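Local coordinates for major capsid protein (Norovirus Hu/GI.7/TCH-060/USA/2003, PDB 4P25), which forms the protruding (P) domain of the norovirus capsid and binds the histo-blood group antigen Lewis Y, probably in attachment to host cells, at residues Thr9-Pro14 with Gln225-His230; Val39-Asn44 with Ala190-Pro195; Cys47-Gln52 with Phe259-Asp264; Ala65-Lys70 with Leu99-Ile104; Leu245-Pro250 with Gly284-Ser289. One frame throughout, in Å; residues are numbered along the deposited sequence.

Contacts 1, 3 and 5 lie close together and touch one another, in the part of the domain that holds the helix and the seven-stranded sheet. Contacts 3 and 5 share that sheet. Contact 1 brings the N-terminal loop and the helix against it. Contact 2 joins two loops and meets contact 4 through hydrogen bonds from Gln43 and Asn44 to Asp103 and Phe101. Contact 4 is buried, between strand 66-73 of the six-stranded sheet and a loop; the others are partly exposed. Contact 5 is regular strand pairing with aromatic packing. Contact 2 relies on glutamine amides, contact 3 on one backbone bond and waters. Contacts 1 and 4 pack proline rings, beside a hydroxyl-imidazole bond and a shared carbonyl respectively.

Contact 1: residues Thr9-Pro14 with Gln225-His230; sequences TVPNIP and QEFVSH
Pro11 sits between the rings of Phe227 and His230, which are one helical turn apart on helix 225-234. The CH-pi contacts come first. Pro11 CD lies over the face of Phe227, 3.7 Å from the ring centroid and only 11° off its normal. The same Pro11 CD lies 4.1 Å from the centroid of His230, again over a face. One methylene thus serves two rings.

Apolar packing adds Val10. Its CB is 3.9 Å from Phe227 CE2 and approaches the ring obliquely. Beyond it, Val10 and Phe227 both reach Phe286 of strand 285-292.

The polar contact is a short hydrogen bond of 2.6 Å between Thr9 OG1 and His230 NE2. Either atom could donate. The hydroxyl comes in at the edge of the imidazole, in its plane. The His230 ring reaches the loop with CG anti to the backbone N (chi1 -163°).

Glu233 of the second subunit packs on Pro11 and His230, so the dimer interface lies beside this contact. It is helix-on-loop packing, probably in the P1 subdomain of the calicivirus protruding domain.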
# COMPACT_ATOMS: atom_id res chain seq x y z
N THR A 9 9.51 -16.34 10.13
CA THR A 9 9.35 -16.55 8.70
C THR A 9 9.50 -15.19 8.03
O THR A 9 9.51 -14.16 8.71
CB THR A 9 7.98 -17.15 8.34
OG1 THR A 9 6.93 -16.29 8.79
CG2 THR A 9 7.81 -18.54 8.96
N VAL A 10 9.63 -15.19 6.72
CA VAL A 10 9.56 -13.97 5.94
C VAL A 10 8.42 -14.14 4.94
O VAL A 10 7.98 -15.27 4.71
CB VAL A 10 10.90 -13.67 5.22
CG1 VAL A 10 11.99 -13.38 6.24
CG2 VAL A 10 11.30 -14.82 4.30
N PRO A 11 7.92 -13.03 4.37
CA PRO A 11 6.75 -13.12 3.48
C PRO A 11 6.89 -14.10 2.32
O PRO A 11 7.85 -14.03 1.55
CB PRO A 11 6.60 -11.70 2.96
CG PRO A 11 7.08 -10.86 4.07
CD PRO A 11 8.25 -11.62 4.66
N ASN A 12 5.93 -15.02 2.21
CA ASN A 12 5.85 -15.96 1.10
C ASN A 12 5.17 -15.28 -0.09
O ASN A 12 4.05 -15.63 -0.48
CB ASN A 12 5.09 -17.22 1.53
CG ASN A 12 4.93 -18.23 0.41
OD1 ASN A 12 5.75 -18.30 -0.51
ND2 ASN A 12 3.86 -19.01 0.48
N ILE A 13 5.84 -14.27 -0.63
CA ILE A 13 5.32 -13.42 -1.70
C ILE A 13 6.48 -13.10 -2.63
O ILE A 13 7.56 -12.74 -2.17
CB ILE A 13 4.79 -12.08 -1.13
CG1 ILE A 13 3.63 -12.31 -0.16
CG2 ILE A 13 4.36 -11.16 -2.25
CD1 ILE A 13 3.18 -11.06 0.58
N PRO A 14 6.28 -13.25 -3.95
CA PRO A 14 7.38 -12.95 -4.88
C PRO A 14 7.77 -11.48 -4.80
O PRO A 14 6.91 -10.63 -4.52
CB PRO A 14 6.78 -13.27 -6.25
CG PRO A 14 5.62 -14.15 -5.98
CD PRO A 14 5.07 -13.71 -4.66
N GLN A 225 7.98 -3.34 2.22
CA GLN A 225 7.04 -2.98 3.27
C GLN A 225 6.37 -4.19 3.93
O GLN A 225 6.17 -4.21 5.14
CB GLN A 225 5.97 -2.00 2.77
CG GLN A 225 5.04 -1.52 3.88
CD GLN A 225 5.78 -0.77 4.96
OE1 GLN A 225 6.79 -0.11 4.70
NE2 GLN A 225 5.29 -0.87 6.20
N GLU A 226 6.05 -5.20 3.14
CA GLU A 226 5.40 -6.39 3.70
C GLU A 226 6.30 -7.16 4.67
O GLU A 226 5.80 -7.88 5.54
CB GLU A 226 4.85 -7.30 2.59
CG GLU A 226 3.62 -6.75 1.88
CD GLU A 226 3.96 -5.74 0.78
OE1 GLU A 226 5.16 -5.47 0.56
OE2 GLU A 226 3.02 -5.23 0.14
N PHE A 227 7.62 -7.02 4.52
CA PHE A 227 8.54 -7.57 5.51
C PHE A 227 8.34 -6.88 6.85
O PHE A 227 8.29 -7.52 7.90
CB PHE A 227 10.00 -7.42 5.07
CG PHE A 227 10.51 -8.53 4.19
CD1 PHE A 227 9.91 -8.79 2.97
CD2 PHE A 227 11.61 -9.29 4.56
CE1 PHE A 227 10.38 -9.80 2.15
CE2 PHE A 227 12.09 -10.30 3.74
CZ PHE A 227 11.47 -10.56 2.53
N VAL A 228 8.22 -5.55 6.82
CA VAL A 228 7.97 -4.78 8.03
C VAL A 228 6.69 -5.23 8.74
O VAL A 228 6.72 -5.54 9.94
CB VAL A 228 7.88 -3.27 7.72
CG1 VAL A 228 7.44 -2.50 8.95
CG2 VAL A 228 9.21 -2.74 7.23
N SER A 229 5.58 -5.29 8.02
CA SER A 229 4.33 -5.71 8.67
C SER A 229 4.40 -7.16 9.14
O SER A 229 3.83 -7.51 10.17
CB SER A 229 3.10 -5.46 7.78
OG SER A 229 3.20 -6.11 6.54
N HIS A 230 5.11 -8.01 8.40
CA HIS A 230 5.32 -9.40 8.80
C HIS A 230 6.01 -9.47 10.17
O HIS A 230 5.57 -10.20 11.06
CB HIS A 230 6.15 -10.13 7.75
CG HIS A 230 6.10 -11.62 7.85
ND1 HIS A 230 5.07 -12.37 7.33
CD2 HIS A 230 6.97 -12.51 8.39
CE1 HIS A 230 5.29 -13.65 7.55
NE2 HIS A 230 6.44 -13.77 8.19

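Contact 2: residues Val39-Asn44 with Ala190-Pro195; sequences VVQFQN and APPIFP
Ala190 is gripped at both backbone polar atoms by side chains of the facing loop, and Ile193 follows with an isolated antiparallel beta bridge. The two loops run roughly opposite ways. Both probably belong to P1, one before and one after the P2 insertion in sequence.

At Ala190, N donates to Gln43 OE1 at 2.8 Å, in the plane of the Gln43 side-chain carbonyl and on a lone pair of OE1. Gln43 NE2 returns a bond to Ala190 O at 3.0 Å, with that oxygen in the plane of the amide. The amide thus binds both N and O of one residue. A bend at chi2 (-59°) folds the Gln43 chain back, and its NE2 also donates to Gln41 O, two residues back, from above that carbonyl plane. Ala190 O takes a second bond, from Gln41 NE2. This side chain reaches it by staying extended beyond CG.

Pro191 O accepts from Arg46. Pro192 lies alongside the Gln41 chain, and its CB packs on Val39 CG1 at 3.6 Å.

Ile193 N donates to Val40 O at 2.8 Å, almost straight on to the carbonyl. The bridge has this one bond; Val40 N and Ile193 O are buried without a partner. Ile193 CB packs on Val40 CG2. On strand 201-208, Tyr204 touches Val40 and Ile202 touches Ile193.

Phe194 points its CB away, yet its ring swings back. Val39 CG2 meets Phe194 CD1 obliquely at 3.6 Å. The same Val39 CG2 reaches Pro195 CD at 4.3 Å.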
# COMPACT_ATOMS: atom_id res chain seq x y z
N VAL A 39 27.05 4.11 3.44
CA VAL A 39 26.18 4.03 4.61
C VAL A 39 24.87 4.74 4.31
O VAL A 39 24.88 5.83 3.74
CB VAL A 39 26.85 4.70 5.84
CG1 VAL A 39 25.90 4.73 7.02
CG2 VAL A 39 28.14 3.98 6.20
N VAL A 40 23.75 4.13 4.68
CA VAL A 40 22.45 4.79 4.56
C VAL A 40 21.78 4.93 5.92
O VAL A 40 22.17 4.27 6.89
CB VAL A 40 21.50 4.06 3.57
CG1 VAL A 40 22.11 4.01 2.17
CG2 VAL A 40 21.14 2.66 4.08
N GLN A 41 20.77 5.78 5.99
CA GLN A 41 20.08 6.00 7.25
C GLN A 41 18.59 6.26 7.02
O GLN A 41 18.01 7.18 7.60
CB GLN A 41 20.72 7.16 8.03
CG GLN A 41 20.36 7.13 9.51
CD GLN A 41 20.89 8.32 10.29
OE1 GLN A 41 21.59 9.17 9.75
NE2 GLN A 41 20.55 8.37 11.57
N PHE A 42 18.00 5.45 6.15
CA PHE A 42 16.58 5.58 5.82
C PHE A 42 15.75 5.57 7.10
O PHE A 42 16.08 4.84 8.05
CB PHE A 42 16.13 4.46 4.88
CG PHE A 42 16.94 4.36 3.61
CD1 PHE A 42 17.54 5.48 3.06
CD2 PHE A 42 17.09 3.14 2.97
CE1 PHE A 42 18.28 5.39 1.88
CE2 PHE A 42 17.83 3.04 1.79
CZ PHE A 42 18.42 4.17 1.25
N GLN A 43 14.69 6.37 7.14
CA GLN A 43 13.82 6.45 8.32
C GLN A 43 12.54 5.66 8.14
O GLN A 43 11.87 5.34 9.12
CB GLN A 43 13.51 7.91 8.65
CG GLN A 43 14.74 8.67 9.10
CD GLN A 43 15.37 8.04 10.32
OE1 GLN A 43 14.72 7.86 11.35
NE2 GLN A 43 16.65 7.68 10.21
N ASN A 44 12.21 5.36 6.89
CA ASN A 44 11.13 4.43 6.59
C ASN A 44 11.68 3.08 6.14
O ASN A 44 12.86 2.98 5.76
CB ASN A 44 10.17 5.03 5.56
CG ASN A 44 9.29 6.11 6.15
OD1 ASN A 44 8.89 6.02 7.31
ND2 ASN A 44 8.99 7.14 5.36
N ALA A 190 16.08 6.39 13.29
CA ALA A 190 16.64 5.08 13.02
C ALA A 190 18.14 5.26 12.76
O ALA A 190 18.53 6.21 12.08
CB ALA A 190 15.95 4.43 11.84
N PRO A 191 18.97 4.36 13.30
CA PRO A 191 20.42 4.52 13.18
C PRO A 191 20.92 4.19 11.79
O PRO A 191 20.18 3.57 11.01
CB PRO A 191 20.96 3.51 14.20
CG PRO A 191 19.92 2.44 14.23
CD PRO A 191 18.60 3.15 14.06
N PRO A 192 22.16 4.60 11.46
CA PRO A 192 22.70 4.26 10.14
C PRO A 192 22.84 2.76 9.99
O PRO A 192 23.00 2.04 10.98
CB PRO A 192 24.09 4.90 10.17
CG PRO A 192 24.05 5.91 11.26
CD PRO A 192 23.10 5.38 12.27
N ILE A 193 22.77 2.29 8.75
CA ILE A 193 22.99 0.89 8.45
C ILE A 193 24.38 0.78 7.85
O ILE A 193 24.65 1.32 6.78
CB ILE A 193 21.94 0.35 7.46
CG1 ILE A 193 20.54 0.44 8.09
CG2 ILE A 193 22.25 -1.08 7.06
CD1 ILE A 193 19.42 0.07 7.14
N PHE A 194 25.27 0.09 8.56
CA PHE A 194 26.64 -0.10 8.10
C PHE A 194 26.80 -1.45 7.43
O PHE A 194 26.39 -2.48 7.98
CB PHE A 194 27.62 0.00 9.27
CG PHE A 194 27.66 1.36 9.92
CD1 PHE A 194 28.42 2.38 9.36
CD2 PHE A 194 26.95 1.62 11.07
CE1 PHE A 194 28.47 3.63 9.95
CE2 PHE A 194 26.99 2.86 11.67
CZ PHE A 194 27.75 3.87 11.11
N PRO A 195 27.39 -1.46 6.22
CA PRO A 195 27.77 -2.71 5.57
C PRO A 195 28.65 -3.51 6.53
O PRO A 195 29.60 -2.97 7.06
CB PRO A 195 28.60 -2.23 4.37
CG PRO A 195 28.05 -0.87 4.06
CD PRO A 195 27.69 -0.27 5.39

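Contact 3: residues Cys47-Gln52 with Phe259-Asp264; sequences CTLEGQ and FKLYPD
Leu49 N donates to Pro263 O at 2.9 Å, nearly straight at the hydrogen (168°), and so ties the type I beta turn Thr48-Gly51 to the chain that leaves strand 255-262. The donor is tilted from the plane of the proline carbonyl. Two waters widen this backbone link. One accepts from Glu50 N and donates to Pro263 O, so that oxygen is held twice. The other accepts from Cys47 N and lies 2.8 Å from Asp264 O, to which it can donate.

Among the side chains, Leu49 does most of the packing. It meets Leu261 tip to tip, with Leu49 CD2 3.6 Å from Leu261 CG. A chi1 of 171° at Leu261 turns its branched end to the turn. Leu49 CG also rests 3.5 Å from Tyr262 O and close to Pro263 CA. Phe231 of helix 225-234 touches both leucines and joins them to the helix.

Thr48 CA and CB both rest on Pro263 O, with Thr48 CA at 3.4 Å from it. Thr48 OG1 faces into its own loop and accepts from Gln52 N at 3.1 Å. Gly51 N closes the turn on Thr48 O, and Gln52 O accepts from Thr48 N. The turn is thus also held by bonds of its own.

No other subunit touches either segment. In this part of the capsid protein, a type I turn is docked beside a strand of the antiparallel sheet by one backbone bond and a leucine pair.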
# COMPACT_ATOMS: atom_id res chain seq x y z
N CYS A 47 12.68 -1.68 10.72
CA CYS A 47 11.99 -2.50 11.70
C CYS A 47 12.92 -3.62 12.10
O CYS A 47 13.57 -4.22 11.24
CB CYS A 47 10.71 -3.09 11.09
SG CYS A 47 9.65 -3.98 12.27
N THR A 48 13.00 -3.90 13.40
CA THR A 48 13.83 -5.03 13.85
C THR A 48 13.10 -6.34 13.58
O THR A 48 11.88 -6.34 13.42
CB THR A 48 14.18 -4.96 15.35
OG1 THR A 48 12.99 -5.18 16.13
CG2 THR A 48 14.80 -3.61 15.70
N LEU A 49 13.85 -7.44 13.54
CA LEU A 49 13.25 -8.74 13.26
C LEU A 49 12.21 -9.14 14.32
O LEU A 49 11.30 -9.90 14.04
CB LEU A 49 14.32 -9.85 13.19
CG LEU A 49 15.23 -9.78 11.98
CD1 LEU A 49 15.92 -11.12 11.77
CD2 LEU A 49 14.46 -9.36 10.74
N GLU A 50 12.38 -8.60 15.53
CA GLU A 50 11.45 -8.87 16.63
C GLU A 50 10.15 -8.08 16.50
O GLU A 50 9.21 -8.28 17.26
CB GLU A 50 12.10 -8.58 17.99
CG GLU A 50 13.25 -9.53 18.29
CD GLU A 50 13.79 -9.42 19.71
OE1 GLU A 50 13.69 -8.33 20.32
OE2 GLU A 50 14.32 -10.44 20.20
N GLY A 51 10.12 -7.16 15.54
CA GLY A 51 8.91 -6.42 15.24
C GLY A 51 8.84 -5.03 15.85
O GLY A 51 7.75 -4.50 16.04
N GLN A 52 9.99 -4.44 16.16
CA GLN A 52 10.02 -3.07 16.66
C GLN A 52 10.23 -2.07 15.53
O GLN A 52 11.30 -2.03 14.91
CB GLN A 52 11.11 -2.88 17.72
CG GLN A 52 11.25 -1.44 18.20
CD GLN A 52 10.01 -0.95 18.94
OE1 GLN A 52 9.64 -1.51 19.97
NE2 GLN A 52 9.37 0.08 18.41
N PHE A 259 21.03 -15.13 1.14
CA PHE A 259 21.04 -13.79 1.71
C PHE A 259 21.05 -13.88 3.23
O PHE A 259 20.58 -14.87 3.80
CB PHE A 259 19.79 -13.01 1.26
CG PHE A 259 19.74 -12.74 -0.22
CD1 PHE A 259 19.37 -13.74 -1.11
CD2 PHE A 259 20.04 -11.48 -0.72
CE1 PHE A 259 19.32 -13.49 -2.48
CE2 PHE A 259 19.99 -11.23 -2.09
CZ PHE A 259 19.63 -12.24 -2.97
N LYS A 260 21.59 -12.87 3.91
CA LYS A 260 21.48 -12.81 5.36
C LYS A 260 20.60 -11.66 5.81
O LYS A 260 20.75 -10.52 5.37
CB LYS A 260 22.86 -12.75 6.04
CG LYS A 260 23.54 -14.11 6.09
CD LYS A 260 25.06 -14.00 6.25
CE LYS A 260 25.47 -13.63 7.67
NZ LYS A 260 26.94 -13.40 7.75
N LEU A 261 19.65 -11.99 6.69
CA LEU A 261 18.75 -11.01 7.28
C LEU A 261 19.18 -10.77 8.72
O LEU A 261 19.16 -11.69 9.55
CB LEU A 261 17.31 -11.53 7.21
CG LEU A 261 16.22 -10.77 7.97
CD1 LEU A 261 16.03 -9.37 7.41
CD2 LEU A 261 14.92 -11.56 7.91
N TYR A 262 19.58 -9.54 9.01
CA TYR A 262 20.14 -9.21 10.32
C TYR A 262 19.06 -8.71 11.28
O TYR A 262 18.07 -8.12 10.85
CB TYR A 262 21.25 -8.17 10.17
CG TYR A 262 22.53 -8.73 9.61
CD1 TYR A 262 23.51 -9.22 10.47
CD2 TYR A 262 22.77 -8.79 8.25
CE1 TYR A 262 24.69 -9.74 9.98
CE2 TYR A 262 23.94 -9.32 7.75
CZ TYR A 262 24.90 -9.79 8.62
OH TYR A 262 26.09 -10.31 8.16
N PRO A 263 19.24 -8.97 12.59
CA PRO A 263 18.25 -8.63 13.61
C PRO A 263 17.84 -7.15 13.61
O PRO A 263 16.69 -6.85 13.94
CB PRO A 263 18.95 -9.01 14.92
CG PRO A 263 19.86 -10.13 14.51
CD PRO A 263 20.38 -9.71 13.17
N ASP A 264 18.75 -6.25 13.24
CA ASP A 264 18.41 -4.83 13.17
C ASP A 264 17.56 -4.46 11.95
O ASP A 264 17.14 -3.31 11.80
CB ASP A 264 19.66 -3.95 13.25
CG ASP A 264 20.27 -3.93 14.64
OD1 ASP A 264 19.59 -4.38 15.59
OD2 ASP A 264 21.42 -3.46 14.79
O HOH W 1 15.74 -1.57 10.03
O HOH W 2 15.39 -7.95 16.45

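Contact 4: residues Ala65-Lys70 with Leu99-Ile104; sequences ARIRGK and LGFPDI
Ile67 packs against two consecutive residues, Phe101 and Pro102, at the start of strand 66-73 in what is probably the P2 beta barrel. Ile67 CG1 does the touching. It lies 3.6 Å from Pro102 CD, with the two side chains crossing at about a right angle. The same Ile67 CG1 approaches Phe101 CE1 at 3.8 Å, obliquely to the ring. CG1 is anti to the carbonyl carbon of Ile67 (chi1 -61°), which turns this branch toward the loop. Pro102 CD in turn lies over one face of Phe101, near its rim. The three groups form one buried cluster, extended by Leu82 and Trp109.

Ala65 completes the apolar part. Its CA is 3.8 Å from Pro102 CG, and its CB touches the same ring.

Arg66 CB points away, and NH1 bonds to Ser62 O. Its backbone stays with the loop. A water lies within bonding distance of both Arg66 O and Leu99 O and can bridge them. A bound galactose and a bound fucose are each about 14 Å from the Ile67 side chain.

Gly100, with positive phi (88°), presents its oxygen to two amides. Arg66 N donates to Gly100 O at 3.1 Å from above the carbonyl plane, and Ala65 N adds a weak bond to the same Gly100 O at 2.9 Å.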
# COMPACT_ATOMS: atom_id res chain seq x y z
N ALA A 65 5.06 7.27 2.90
CA ALA A 65 5.28 8.58 2.26
C ALA A 65 3.99 9.38 2.09
O ALA A 65 3.70 9.90 1.00
CB ALA A 65 6.01 8.43 0.91
N ARG A 66 3.23 9.47 3.17
CA ARG A 66 2.00 10.25 3.16
C ARG A 66 2.08 11.34 4.21
O ARG A 66 2.90 11.27 5.13
CB ARG A 66 0.79 9.35 3.40
CG ARG A 66 0.71 8.24 2.36
CD ARG A 66 -0.57 7.47 2.48
NE ARG A 66 -1.69 8.25 1.99
CZ ARG A 66 -2.96 7.95 2.22
NH1 ARG A 66 -3.28 6.89 2.95
NH2 ARG A 66 -3.93 8.72 1.72
N ILE A 67 1.27 12.38 4.03
CA ILE A 67 1.27 13.55 4.90
C ILE A 67 -0.16 13.96 5.18
O ILE A 67 -1.02 13.91 4.29
CB ILE A 67 2.01 14.74 4.24
CG1 ILE A 67 3.47 14.40 3.96
CG2 ILE A 67 1.94 15.98 5.13
CD1 ILE A 67 4.23 15.49 3.24
N ARG A 68 -0.43 14.34 6.42
CA ARG A 68 -1.72 14.90 6.77
C ARG A 68 -1.51 16.10 7.68
O ARG A 68 -0.62 16.09 8.54
CB ARG A 68 -2.62 13.86 7.45
CG ARG A 68 -4.05 14.35 7.68
CD ARG A 68 -4.95 13.23 8.16
NE ARG A 68 -6.32 13.69 8.39
CZ ARG A 68 -7.36 12.87 8.55
NH1 ARG A 68 -7.19 11.55 8.49
NH2 ARG A 68 -8.57 13.37 8.76
N GLY A 69 -2.32 17.13 7.50
CA GLY A 69 -2.22 18.29 8.36
C GLY A 69 -3.29 19.33 8.08
O GLY A 69 -4.07 19.22 7.13
N LYS A 70 -3.31 20.34 8.93
CA LYS A 70 -4.25 21.44 8.77
C LYS A 70 -3.57 22.68 8.22
O LYS A 70 -2.53 23.11 8.72
CB LYS A 70 -4.93 21.74 10.10
CG LYS A 70 -5.84 20.61 10.53
CD LYS A 70 -6.31 20.73 11.96
CE LYS A 70 -7.28 19.60 12.27
NZ LYS A 70 -6.78 18.29 11.78
N LEU A 99 4.14 9.31 11.75
CA LEU A 99 4.41 8.03 11.14
C LEU A 99 4.03 8.04 9.65
O LEU A 99 2.99 8.57 9.28
CB LEU A 99 3.70 6.90 11.90
CG LEU A 99 4.28 6.64 13.31
CD1 LEU A 99 3.89 5.25 13.76
CD2 LEU A 99 5.80 6.82 13.35
N GLY A 100 4.91 7.47 8.83
CA GLY A 100 4.70 7.43 7.40
C GLY A 100 5.22 8.65 6.65
O GLY A 100 5.25 8.64 5.42
N PHE A 101 5.61 9.70 7.37
CA PHE A 101 6.12 10.92 6.74
C PHE A 101 7.25 10.57 5.77
O PHE A 101 8.10 9.73 6.09
CB PHE A 101 6.62 11.88 7.83
CG PHE A 101 6.78 13.30 7.35
CD1 PHE A 101 5.68 14.13 7.26
CD2 PHE A 101 8.03 13.80 7.02
CE1 PHE A 101 5.81 15.45 6.83
CE2 PHE A 101 8.17 15.12 6.59
CZ PHE A 101 7.06 15.94 6.50
N PRO A 102 7.26 11.18 4.57
CA PRO A 102 8.31 10.80 3.60
C PRO A 102 9.72 11.05 4.11
O PRO A 102 9.93 11.95 4.94
CB PRO A 102 8.03 11.70 2.40
CG PRO A 102 6.58 12.12 2.54
CD PRO A 102 6.34 12.19 4.02
N ASP A 103 10.68 10.26 3.62
CA ASP A 103 12.07 10.41 4.05
C ASP A 103 13.04 10.55 2.87
O ASP A 103 14.21 10.19 2.97
CB ASP A 103 12.49 9.25 4.97
CG ASP A 103 12.78 7.95 4.22
OD1 ASP A 103 12.29 7.78 3.08
OD2 ASP A 103 13.48 7.09 4.78
N ILE A 104 12.54 11.09 1.76
CA ILE A 104 13.40 11.33 0.61
C ILE A 104 14.07 12.69 0.80
O ILE A 104 13.44 13.74 0.66
CB ILE A 104 12.60 11.29 -0.71
CG1 ILE A 104 11.60 10.13 -0.70
CG2 ILE A 104 13.54 11.21 -1.91
CD1 ILE A 104 12.22 8.75 -0.53
O HOH W 3 2.87 11.29 7.99

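Contact 5: residues Leu245-Pro250 with Gly284-Ser289; sequences LHYVDP and GVFVFS
Tyr247 OH has two partners: Gly284 N donates to it at 3.0 Å, and Pro281 O accepts from it. The hydroxyl thus both accepts and donates, between the strand and the loop before strand 285-292. Gly284 CA lies over a face of Tyr247, 3.8 Å from the centroid, where a residue without a side chain fits closely.

The two strands run antiparallel. His246 with Val287 and Val248 with Val285 are hydrogen-bonded pairs, each joined by two bonds. The bond from Val287 N to His246 O is 2.8 Å. Leu245 with Phe288 and Tyr247 with Phe286 are non-hydrogen-bonded pairs.

Side chains alternate between two faces. On the face of Leu245, Tyr247, Phe286 and Phe288, the edge of Tyr247 meets the face of Phe286. Tyr247 CD1 stands over the centre of that ring, and the planes are at 51°. With chi1 at -176°, the tyrosine ring extends across to the other strand. Leu245 CD1 meets Phe286 CD1 at 4.0 Å. Phe259 of the neighbouring strand meets Phe286 edge-to-face, and Met30 touches both Tyr247 and Phe286.

The face of His246, Val248, Val285 and Val287 carries valines and a histidine. Val248 CG2 meets Val287 CG2 at 4.0 Å. Ser289 CB reaches over the His246 ring, 3.8 Å from its centroid.

The paired backbone bonds set the register of the strands. The aromatic face packs inward with Phe259 and Met30, and there backbone groups satisfy the buried phenol oxygen.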
# COMPACT_ATOMS: atom_id res chain seq x y z
N LEU A 245 18.51 -16.64 4.48
CA LEU A 245 17.37 -16.76 3.59
C LEU A 245 17.81 -17.34 2.26
O LEU A 245 18.93 -17.11 1.81
CB LEU A 245 16.74 -15.40 3.32
CG LEU A 245 16.37 -14.48 4.48
CD1 LEU A 245 15.76 -13.21 3.93
CD2 LEU A 245 15.42 -15.17 5.45
N HIS A 246 16.91 -18.07 1.62
CA HIS A 246 17.10 -18.48 0.24
C HIS A 246 16.12 -17.71 -0.63
O HIS A 246 14.98 -17.46 -0.23
CB HIS A 246 16.85 -19.98 0.09
CG HIS A 246 17.87 -20.84 0.78
ND1 HIS A 246 17.63 -22.16 1.10
CD2 HIS A 246 19.13 -20.57 1.19
CE1 HIS A 246 18.70 -22.66 1.69
NE2 HIS A 246 19.62 -21.73 1.76
N TYR A 247 16.57 -17.31 -1.82
CA TYR A 247 15.71 -16.64 -2.78
C TYR A 247 15.34 -17.66 -3.86
O TYR A 247 16.19 -18.08 -4.64
CB TYR A 247 16.46 -15.44 -3.37
CG TYR A 247 15.67 -14.55 -4.32
CD1 TYR A 247 14.63 -13.74 -3.87
CD2 TYR A 247 16.02 -14.48 -5.66
CE1 TYR A 247 13.94 -12.92 -4.75
CE2 TYR A 247 15.34 -13.66 -6.54
CZ TYR A 247 14.30 -12.88 -6.08
OH TYR A 247 13.63 -12.06 -6.96
N VAL A 248 14.07 -18.05 -3.88
CA VAL A 248 13.64 -19.23 -4.62
C VAL A 248 12.77 -18.88 -5.83
O VAL A 248 11.87 -18.04 -5.74
CB VAL A 248 12.86 -20.19 -3.68
CG1 VAL A 248 12.46 -21.47 -4.41
CG2 VAL A 248 13.69 -20.51 -2.45
N ASP A 249 13.05 -19.52 -6.95
CA ASP A 249 12.20 -19.42 -8.13
C ASP A 249 10.88 -20.10 -7.79
O ASP A 249 10.86 -21.29 -7.47
CB ASP A 249 12.90 -20.09 -9.32
CG ASP A 249 12.12 -19.96 -10.62
OD1 ASP A 249 10.89 -20.13 -10.62
OD2 ASP A 249 12.76 -19.69 -11.67
N PRO A 250 9.76 -19.36 -7.83
CA PRO A 250 8.49 -19.94 -7.38
C PRO A 250 7.88 -20.90 -8.39
O PRO A 250 6.89 -21.57 -8.08
CB PRO A 250 7.59 -18.72 -7.21
CG PRO A 250 8.11 -17.75 -8.21
CD PRO A 250 9.61 -17.94 -8.21
N GLY A 284 11.33 -13.91 -7.59
CA GLY A 284 11.65 -14.94 -6.62
C GLY A 284 11.02 -14.69 -5.26
O GLY A 284 10.57 -13.58 -4.97
N VAL A 285 11.00 -15.72 -4.43
CA VAL A 285 10.43 -15.63 -3.09
C VAL A 285 11.51 -15.87 -2.04
O VAL A 285 12.24 -16.86 -2.12
CB VAL A 285 9.30 -16.68 -2.91
CG1 VAL A 285 8.75 -16.64 -1.48
CG2 VAL A 285 8.19 -16.45 -3.93
N PHE A 286 11.61 -14.98 -1.07
CA PHE A 286 12.53 -15.22 0.05
C PHE A 286 11.93 -16.23 1.01
O PHE A 286 10.74 -16.16 1.36
CB PHE A 286 12.85 -13.93 0.81
CG PHE A 286 13.71 -12.97 0.04
CD1 PHE A 286 15.09 -13.10 -0.00
CD2 PHE A 286 13.12 -11.91 -0.64
CE1 PHE A 286 15.87 -12.21 -0.71
CE2 PHE A 286 13.90 -11.01 -1.35
CZ PHE A 286 15.27 -11.16 -1.38
N VAL A 287 12.75 -17.17 1.45
CA VAL A 287 12.32 -18.21 2.37
C VAL A 287 13.35 -18.35 3.48
O VAL A 287 14.55 -18.48 3.21
CB VAL A 287 12.17 -19.57 1.65
CG1 VAL A 287 11.73 -20.66 2.61
CG2 VAL A 287 11.21 -19.45 0.47
N PHE A 288 12.90 -18.31 4.73
CA PHE A 288 13.79 -18.53 5.87
C PHE A 288 14.34 -19.95 5.84
O PHE A 288 13.59 -20.92 5.74
CB PHE A 288 13.07 -18.29 7.20
CG PHE A 288 13.89 -18.66 8.41
CD1 PHE A 288 14.74 -17.73 9.00
CD2 PHE A 288 13.80 -19.92 8.97
CE1 PHE A 288 15.48 -18.07 10.12
CE2 PHE A 288 14.54 -20.27 10.08
CZ PHE A 288 15.38 -19.34 10.66
N SER A 289 15.66 -20.08 5.95
CA SER A 289 16.29 -21.39 5.95
C SER A 289 16.77 -21.82 7.34
O SER A 289 16.39 -22.88 7.83
CB SER A 289 17.43 -21.45 4.94
OG SER A 289 17.94 -22.77 4.86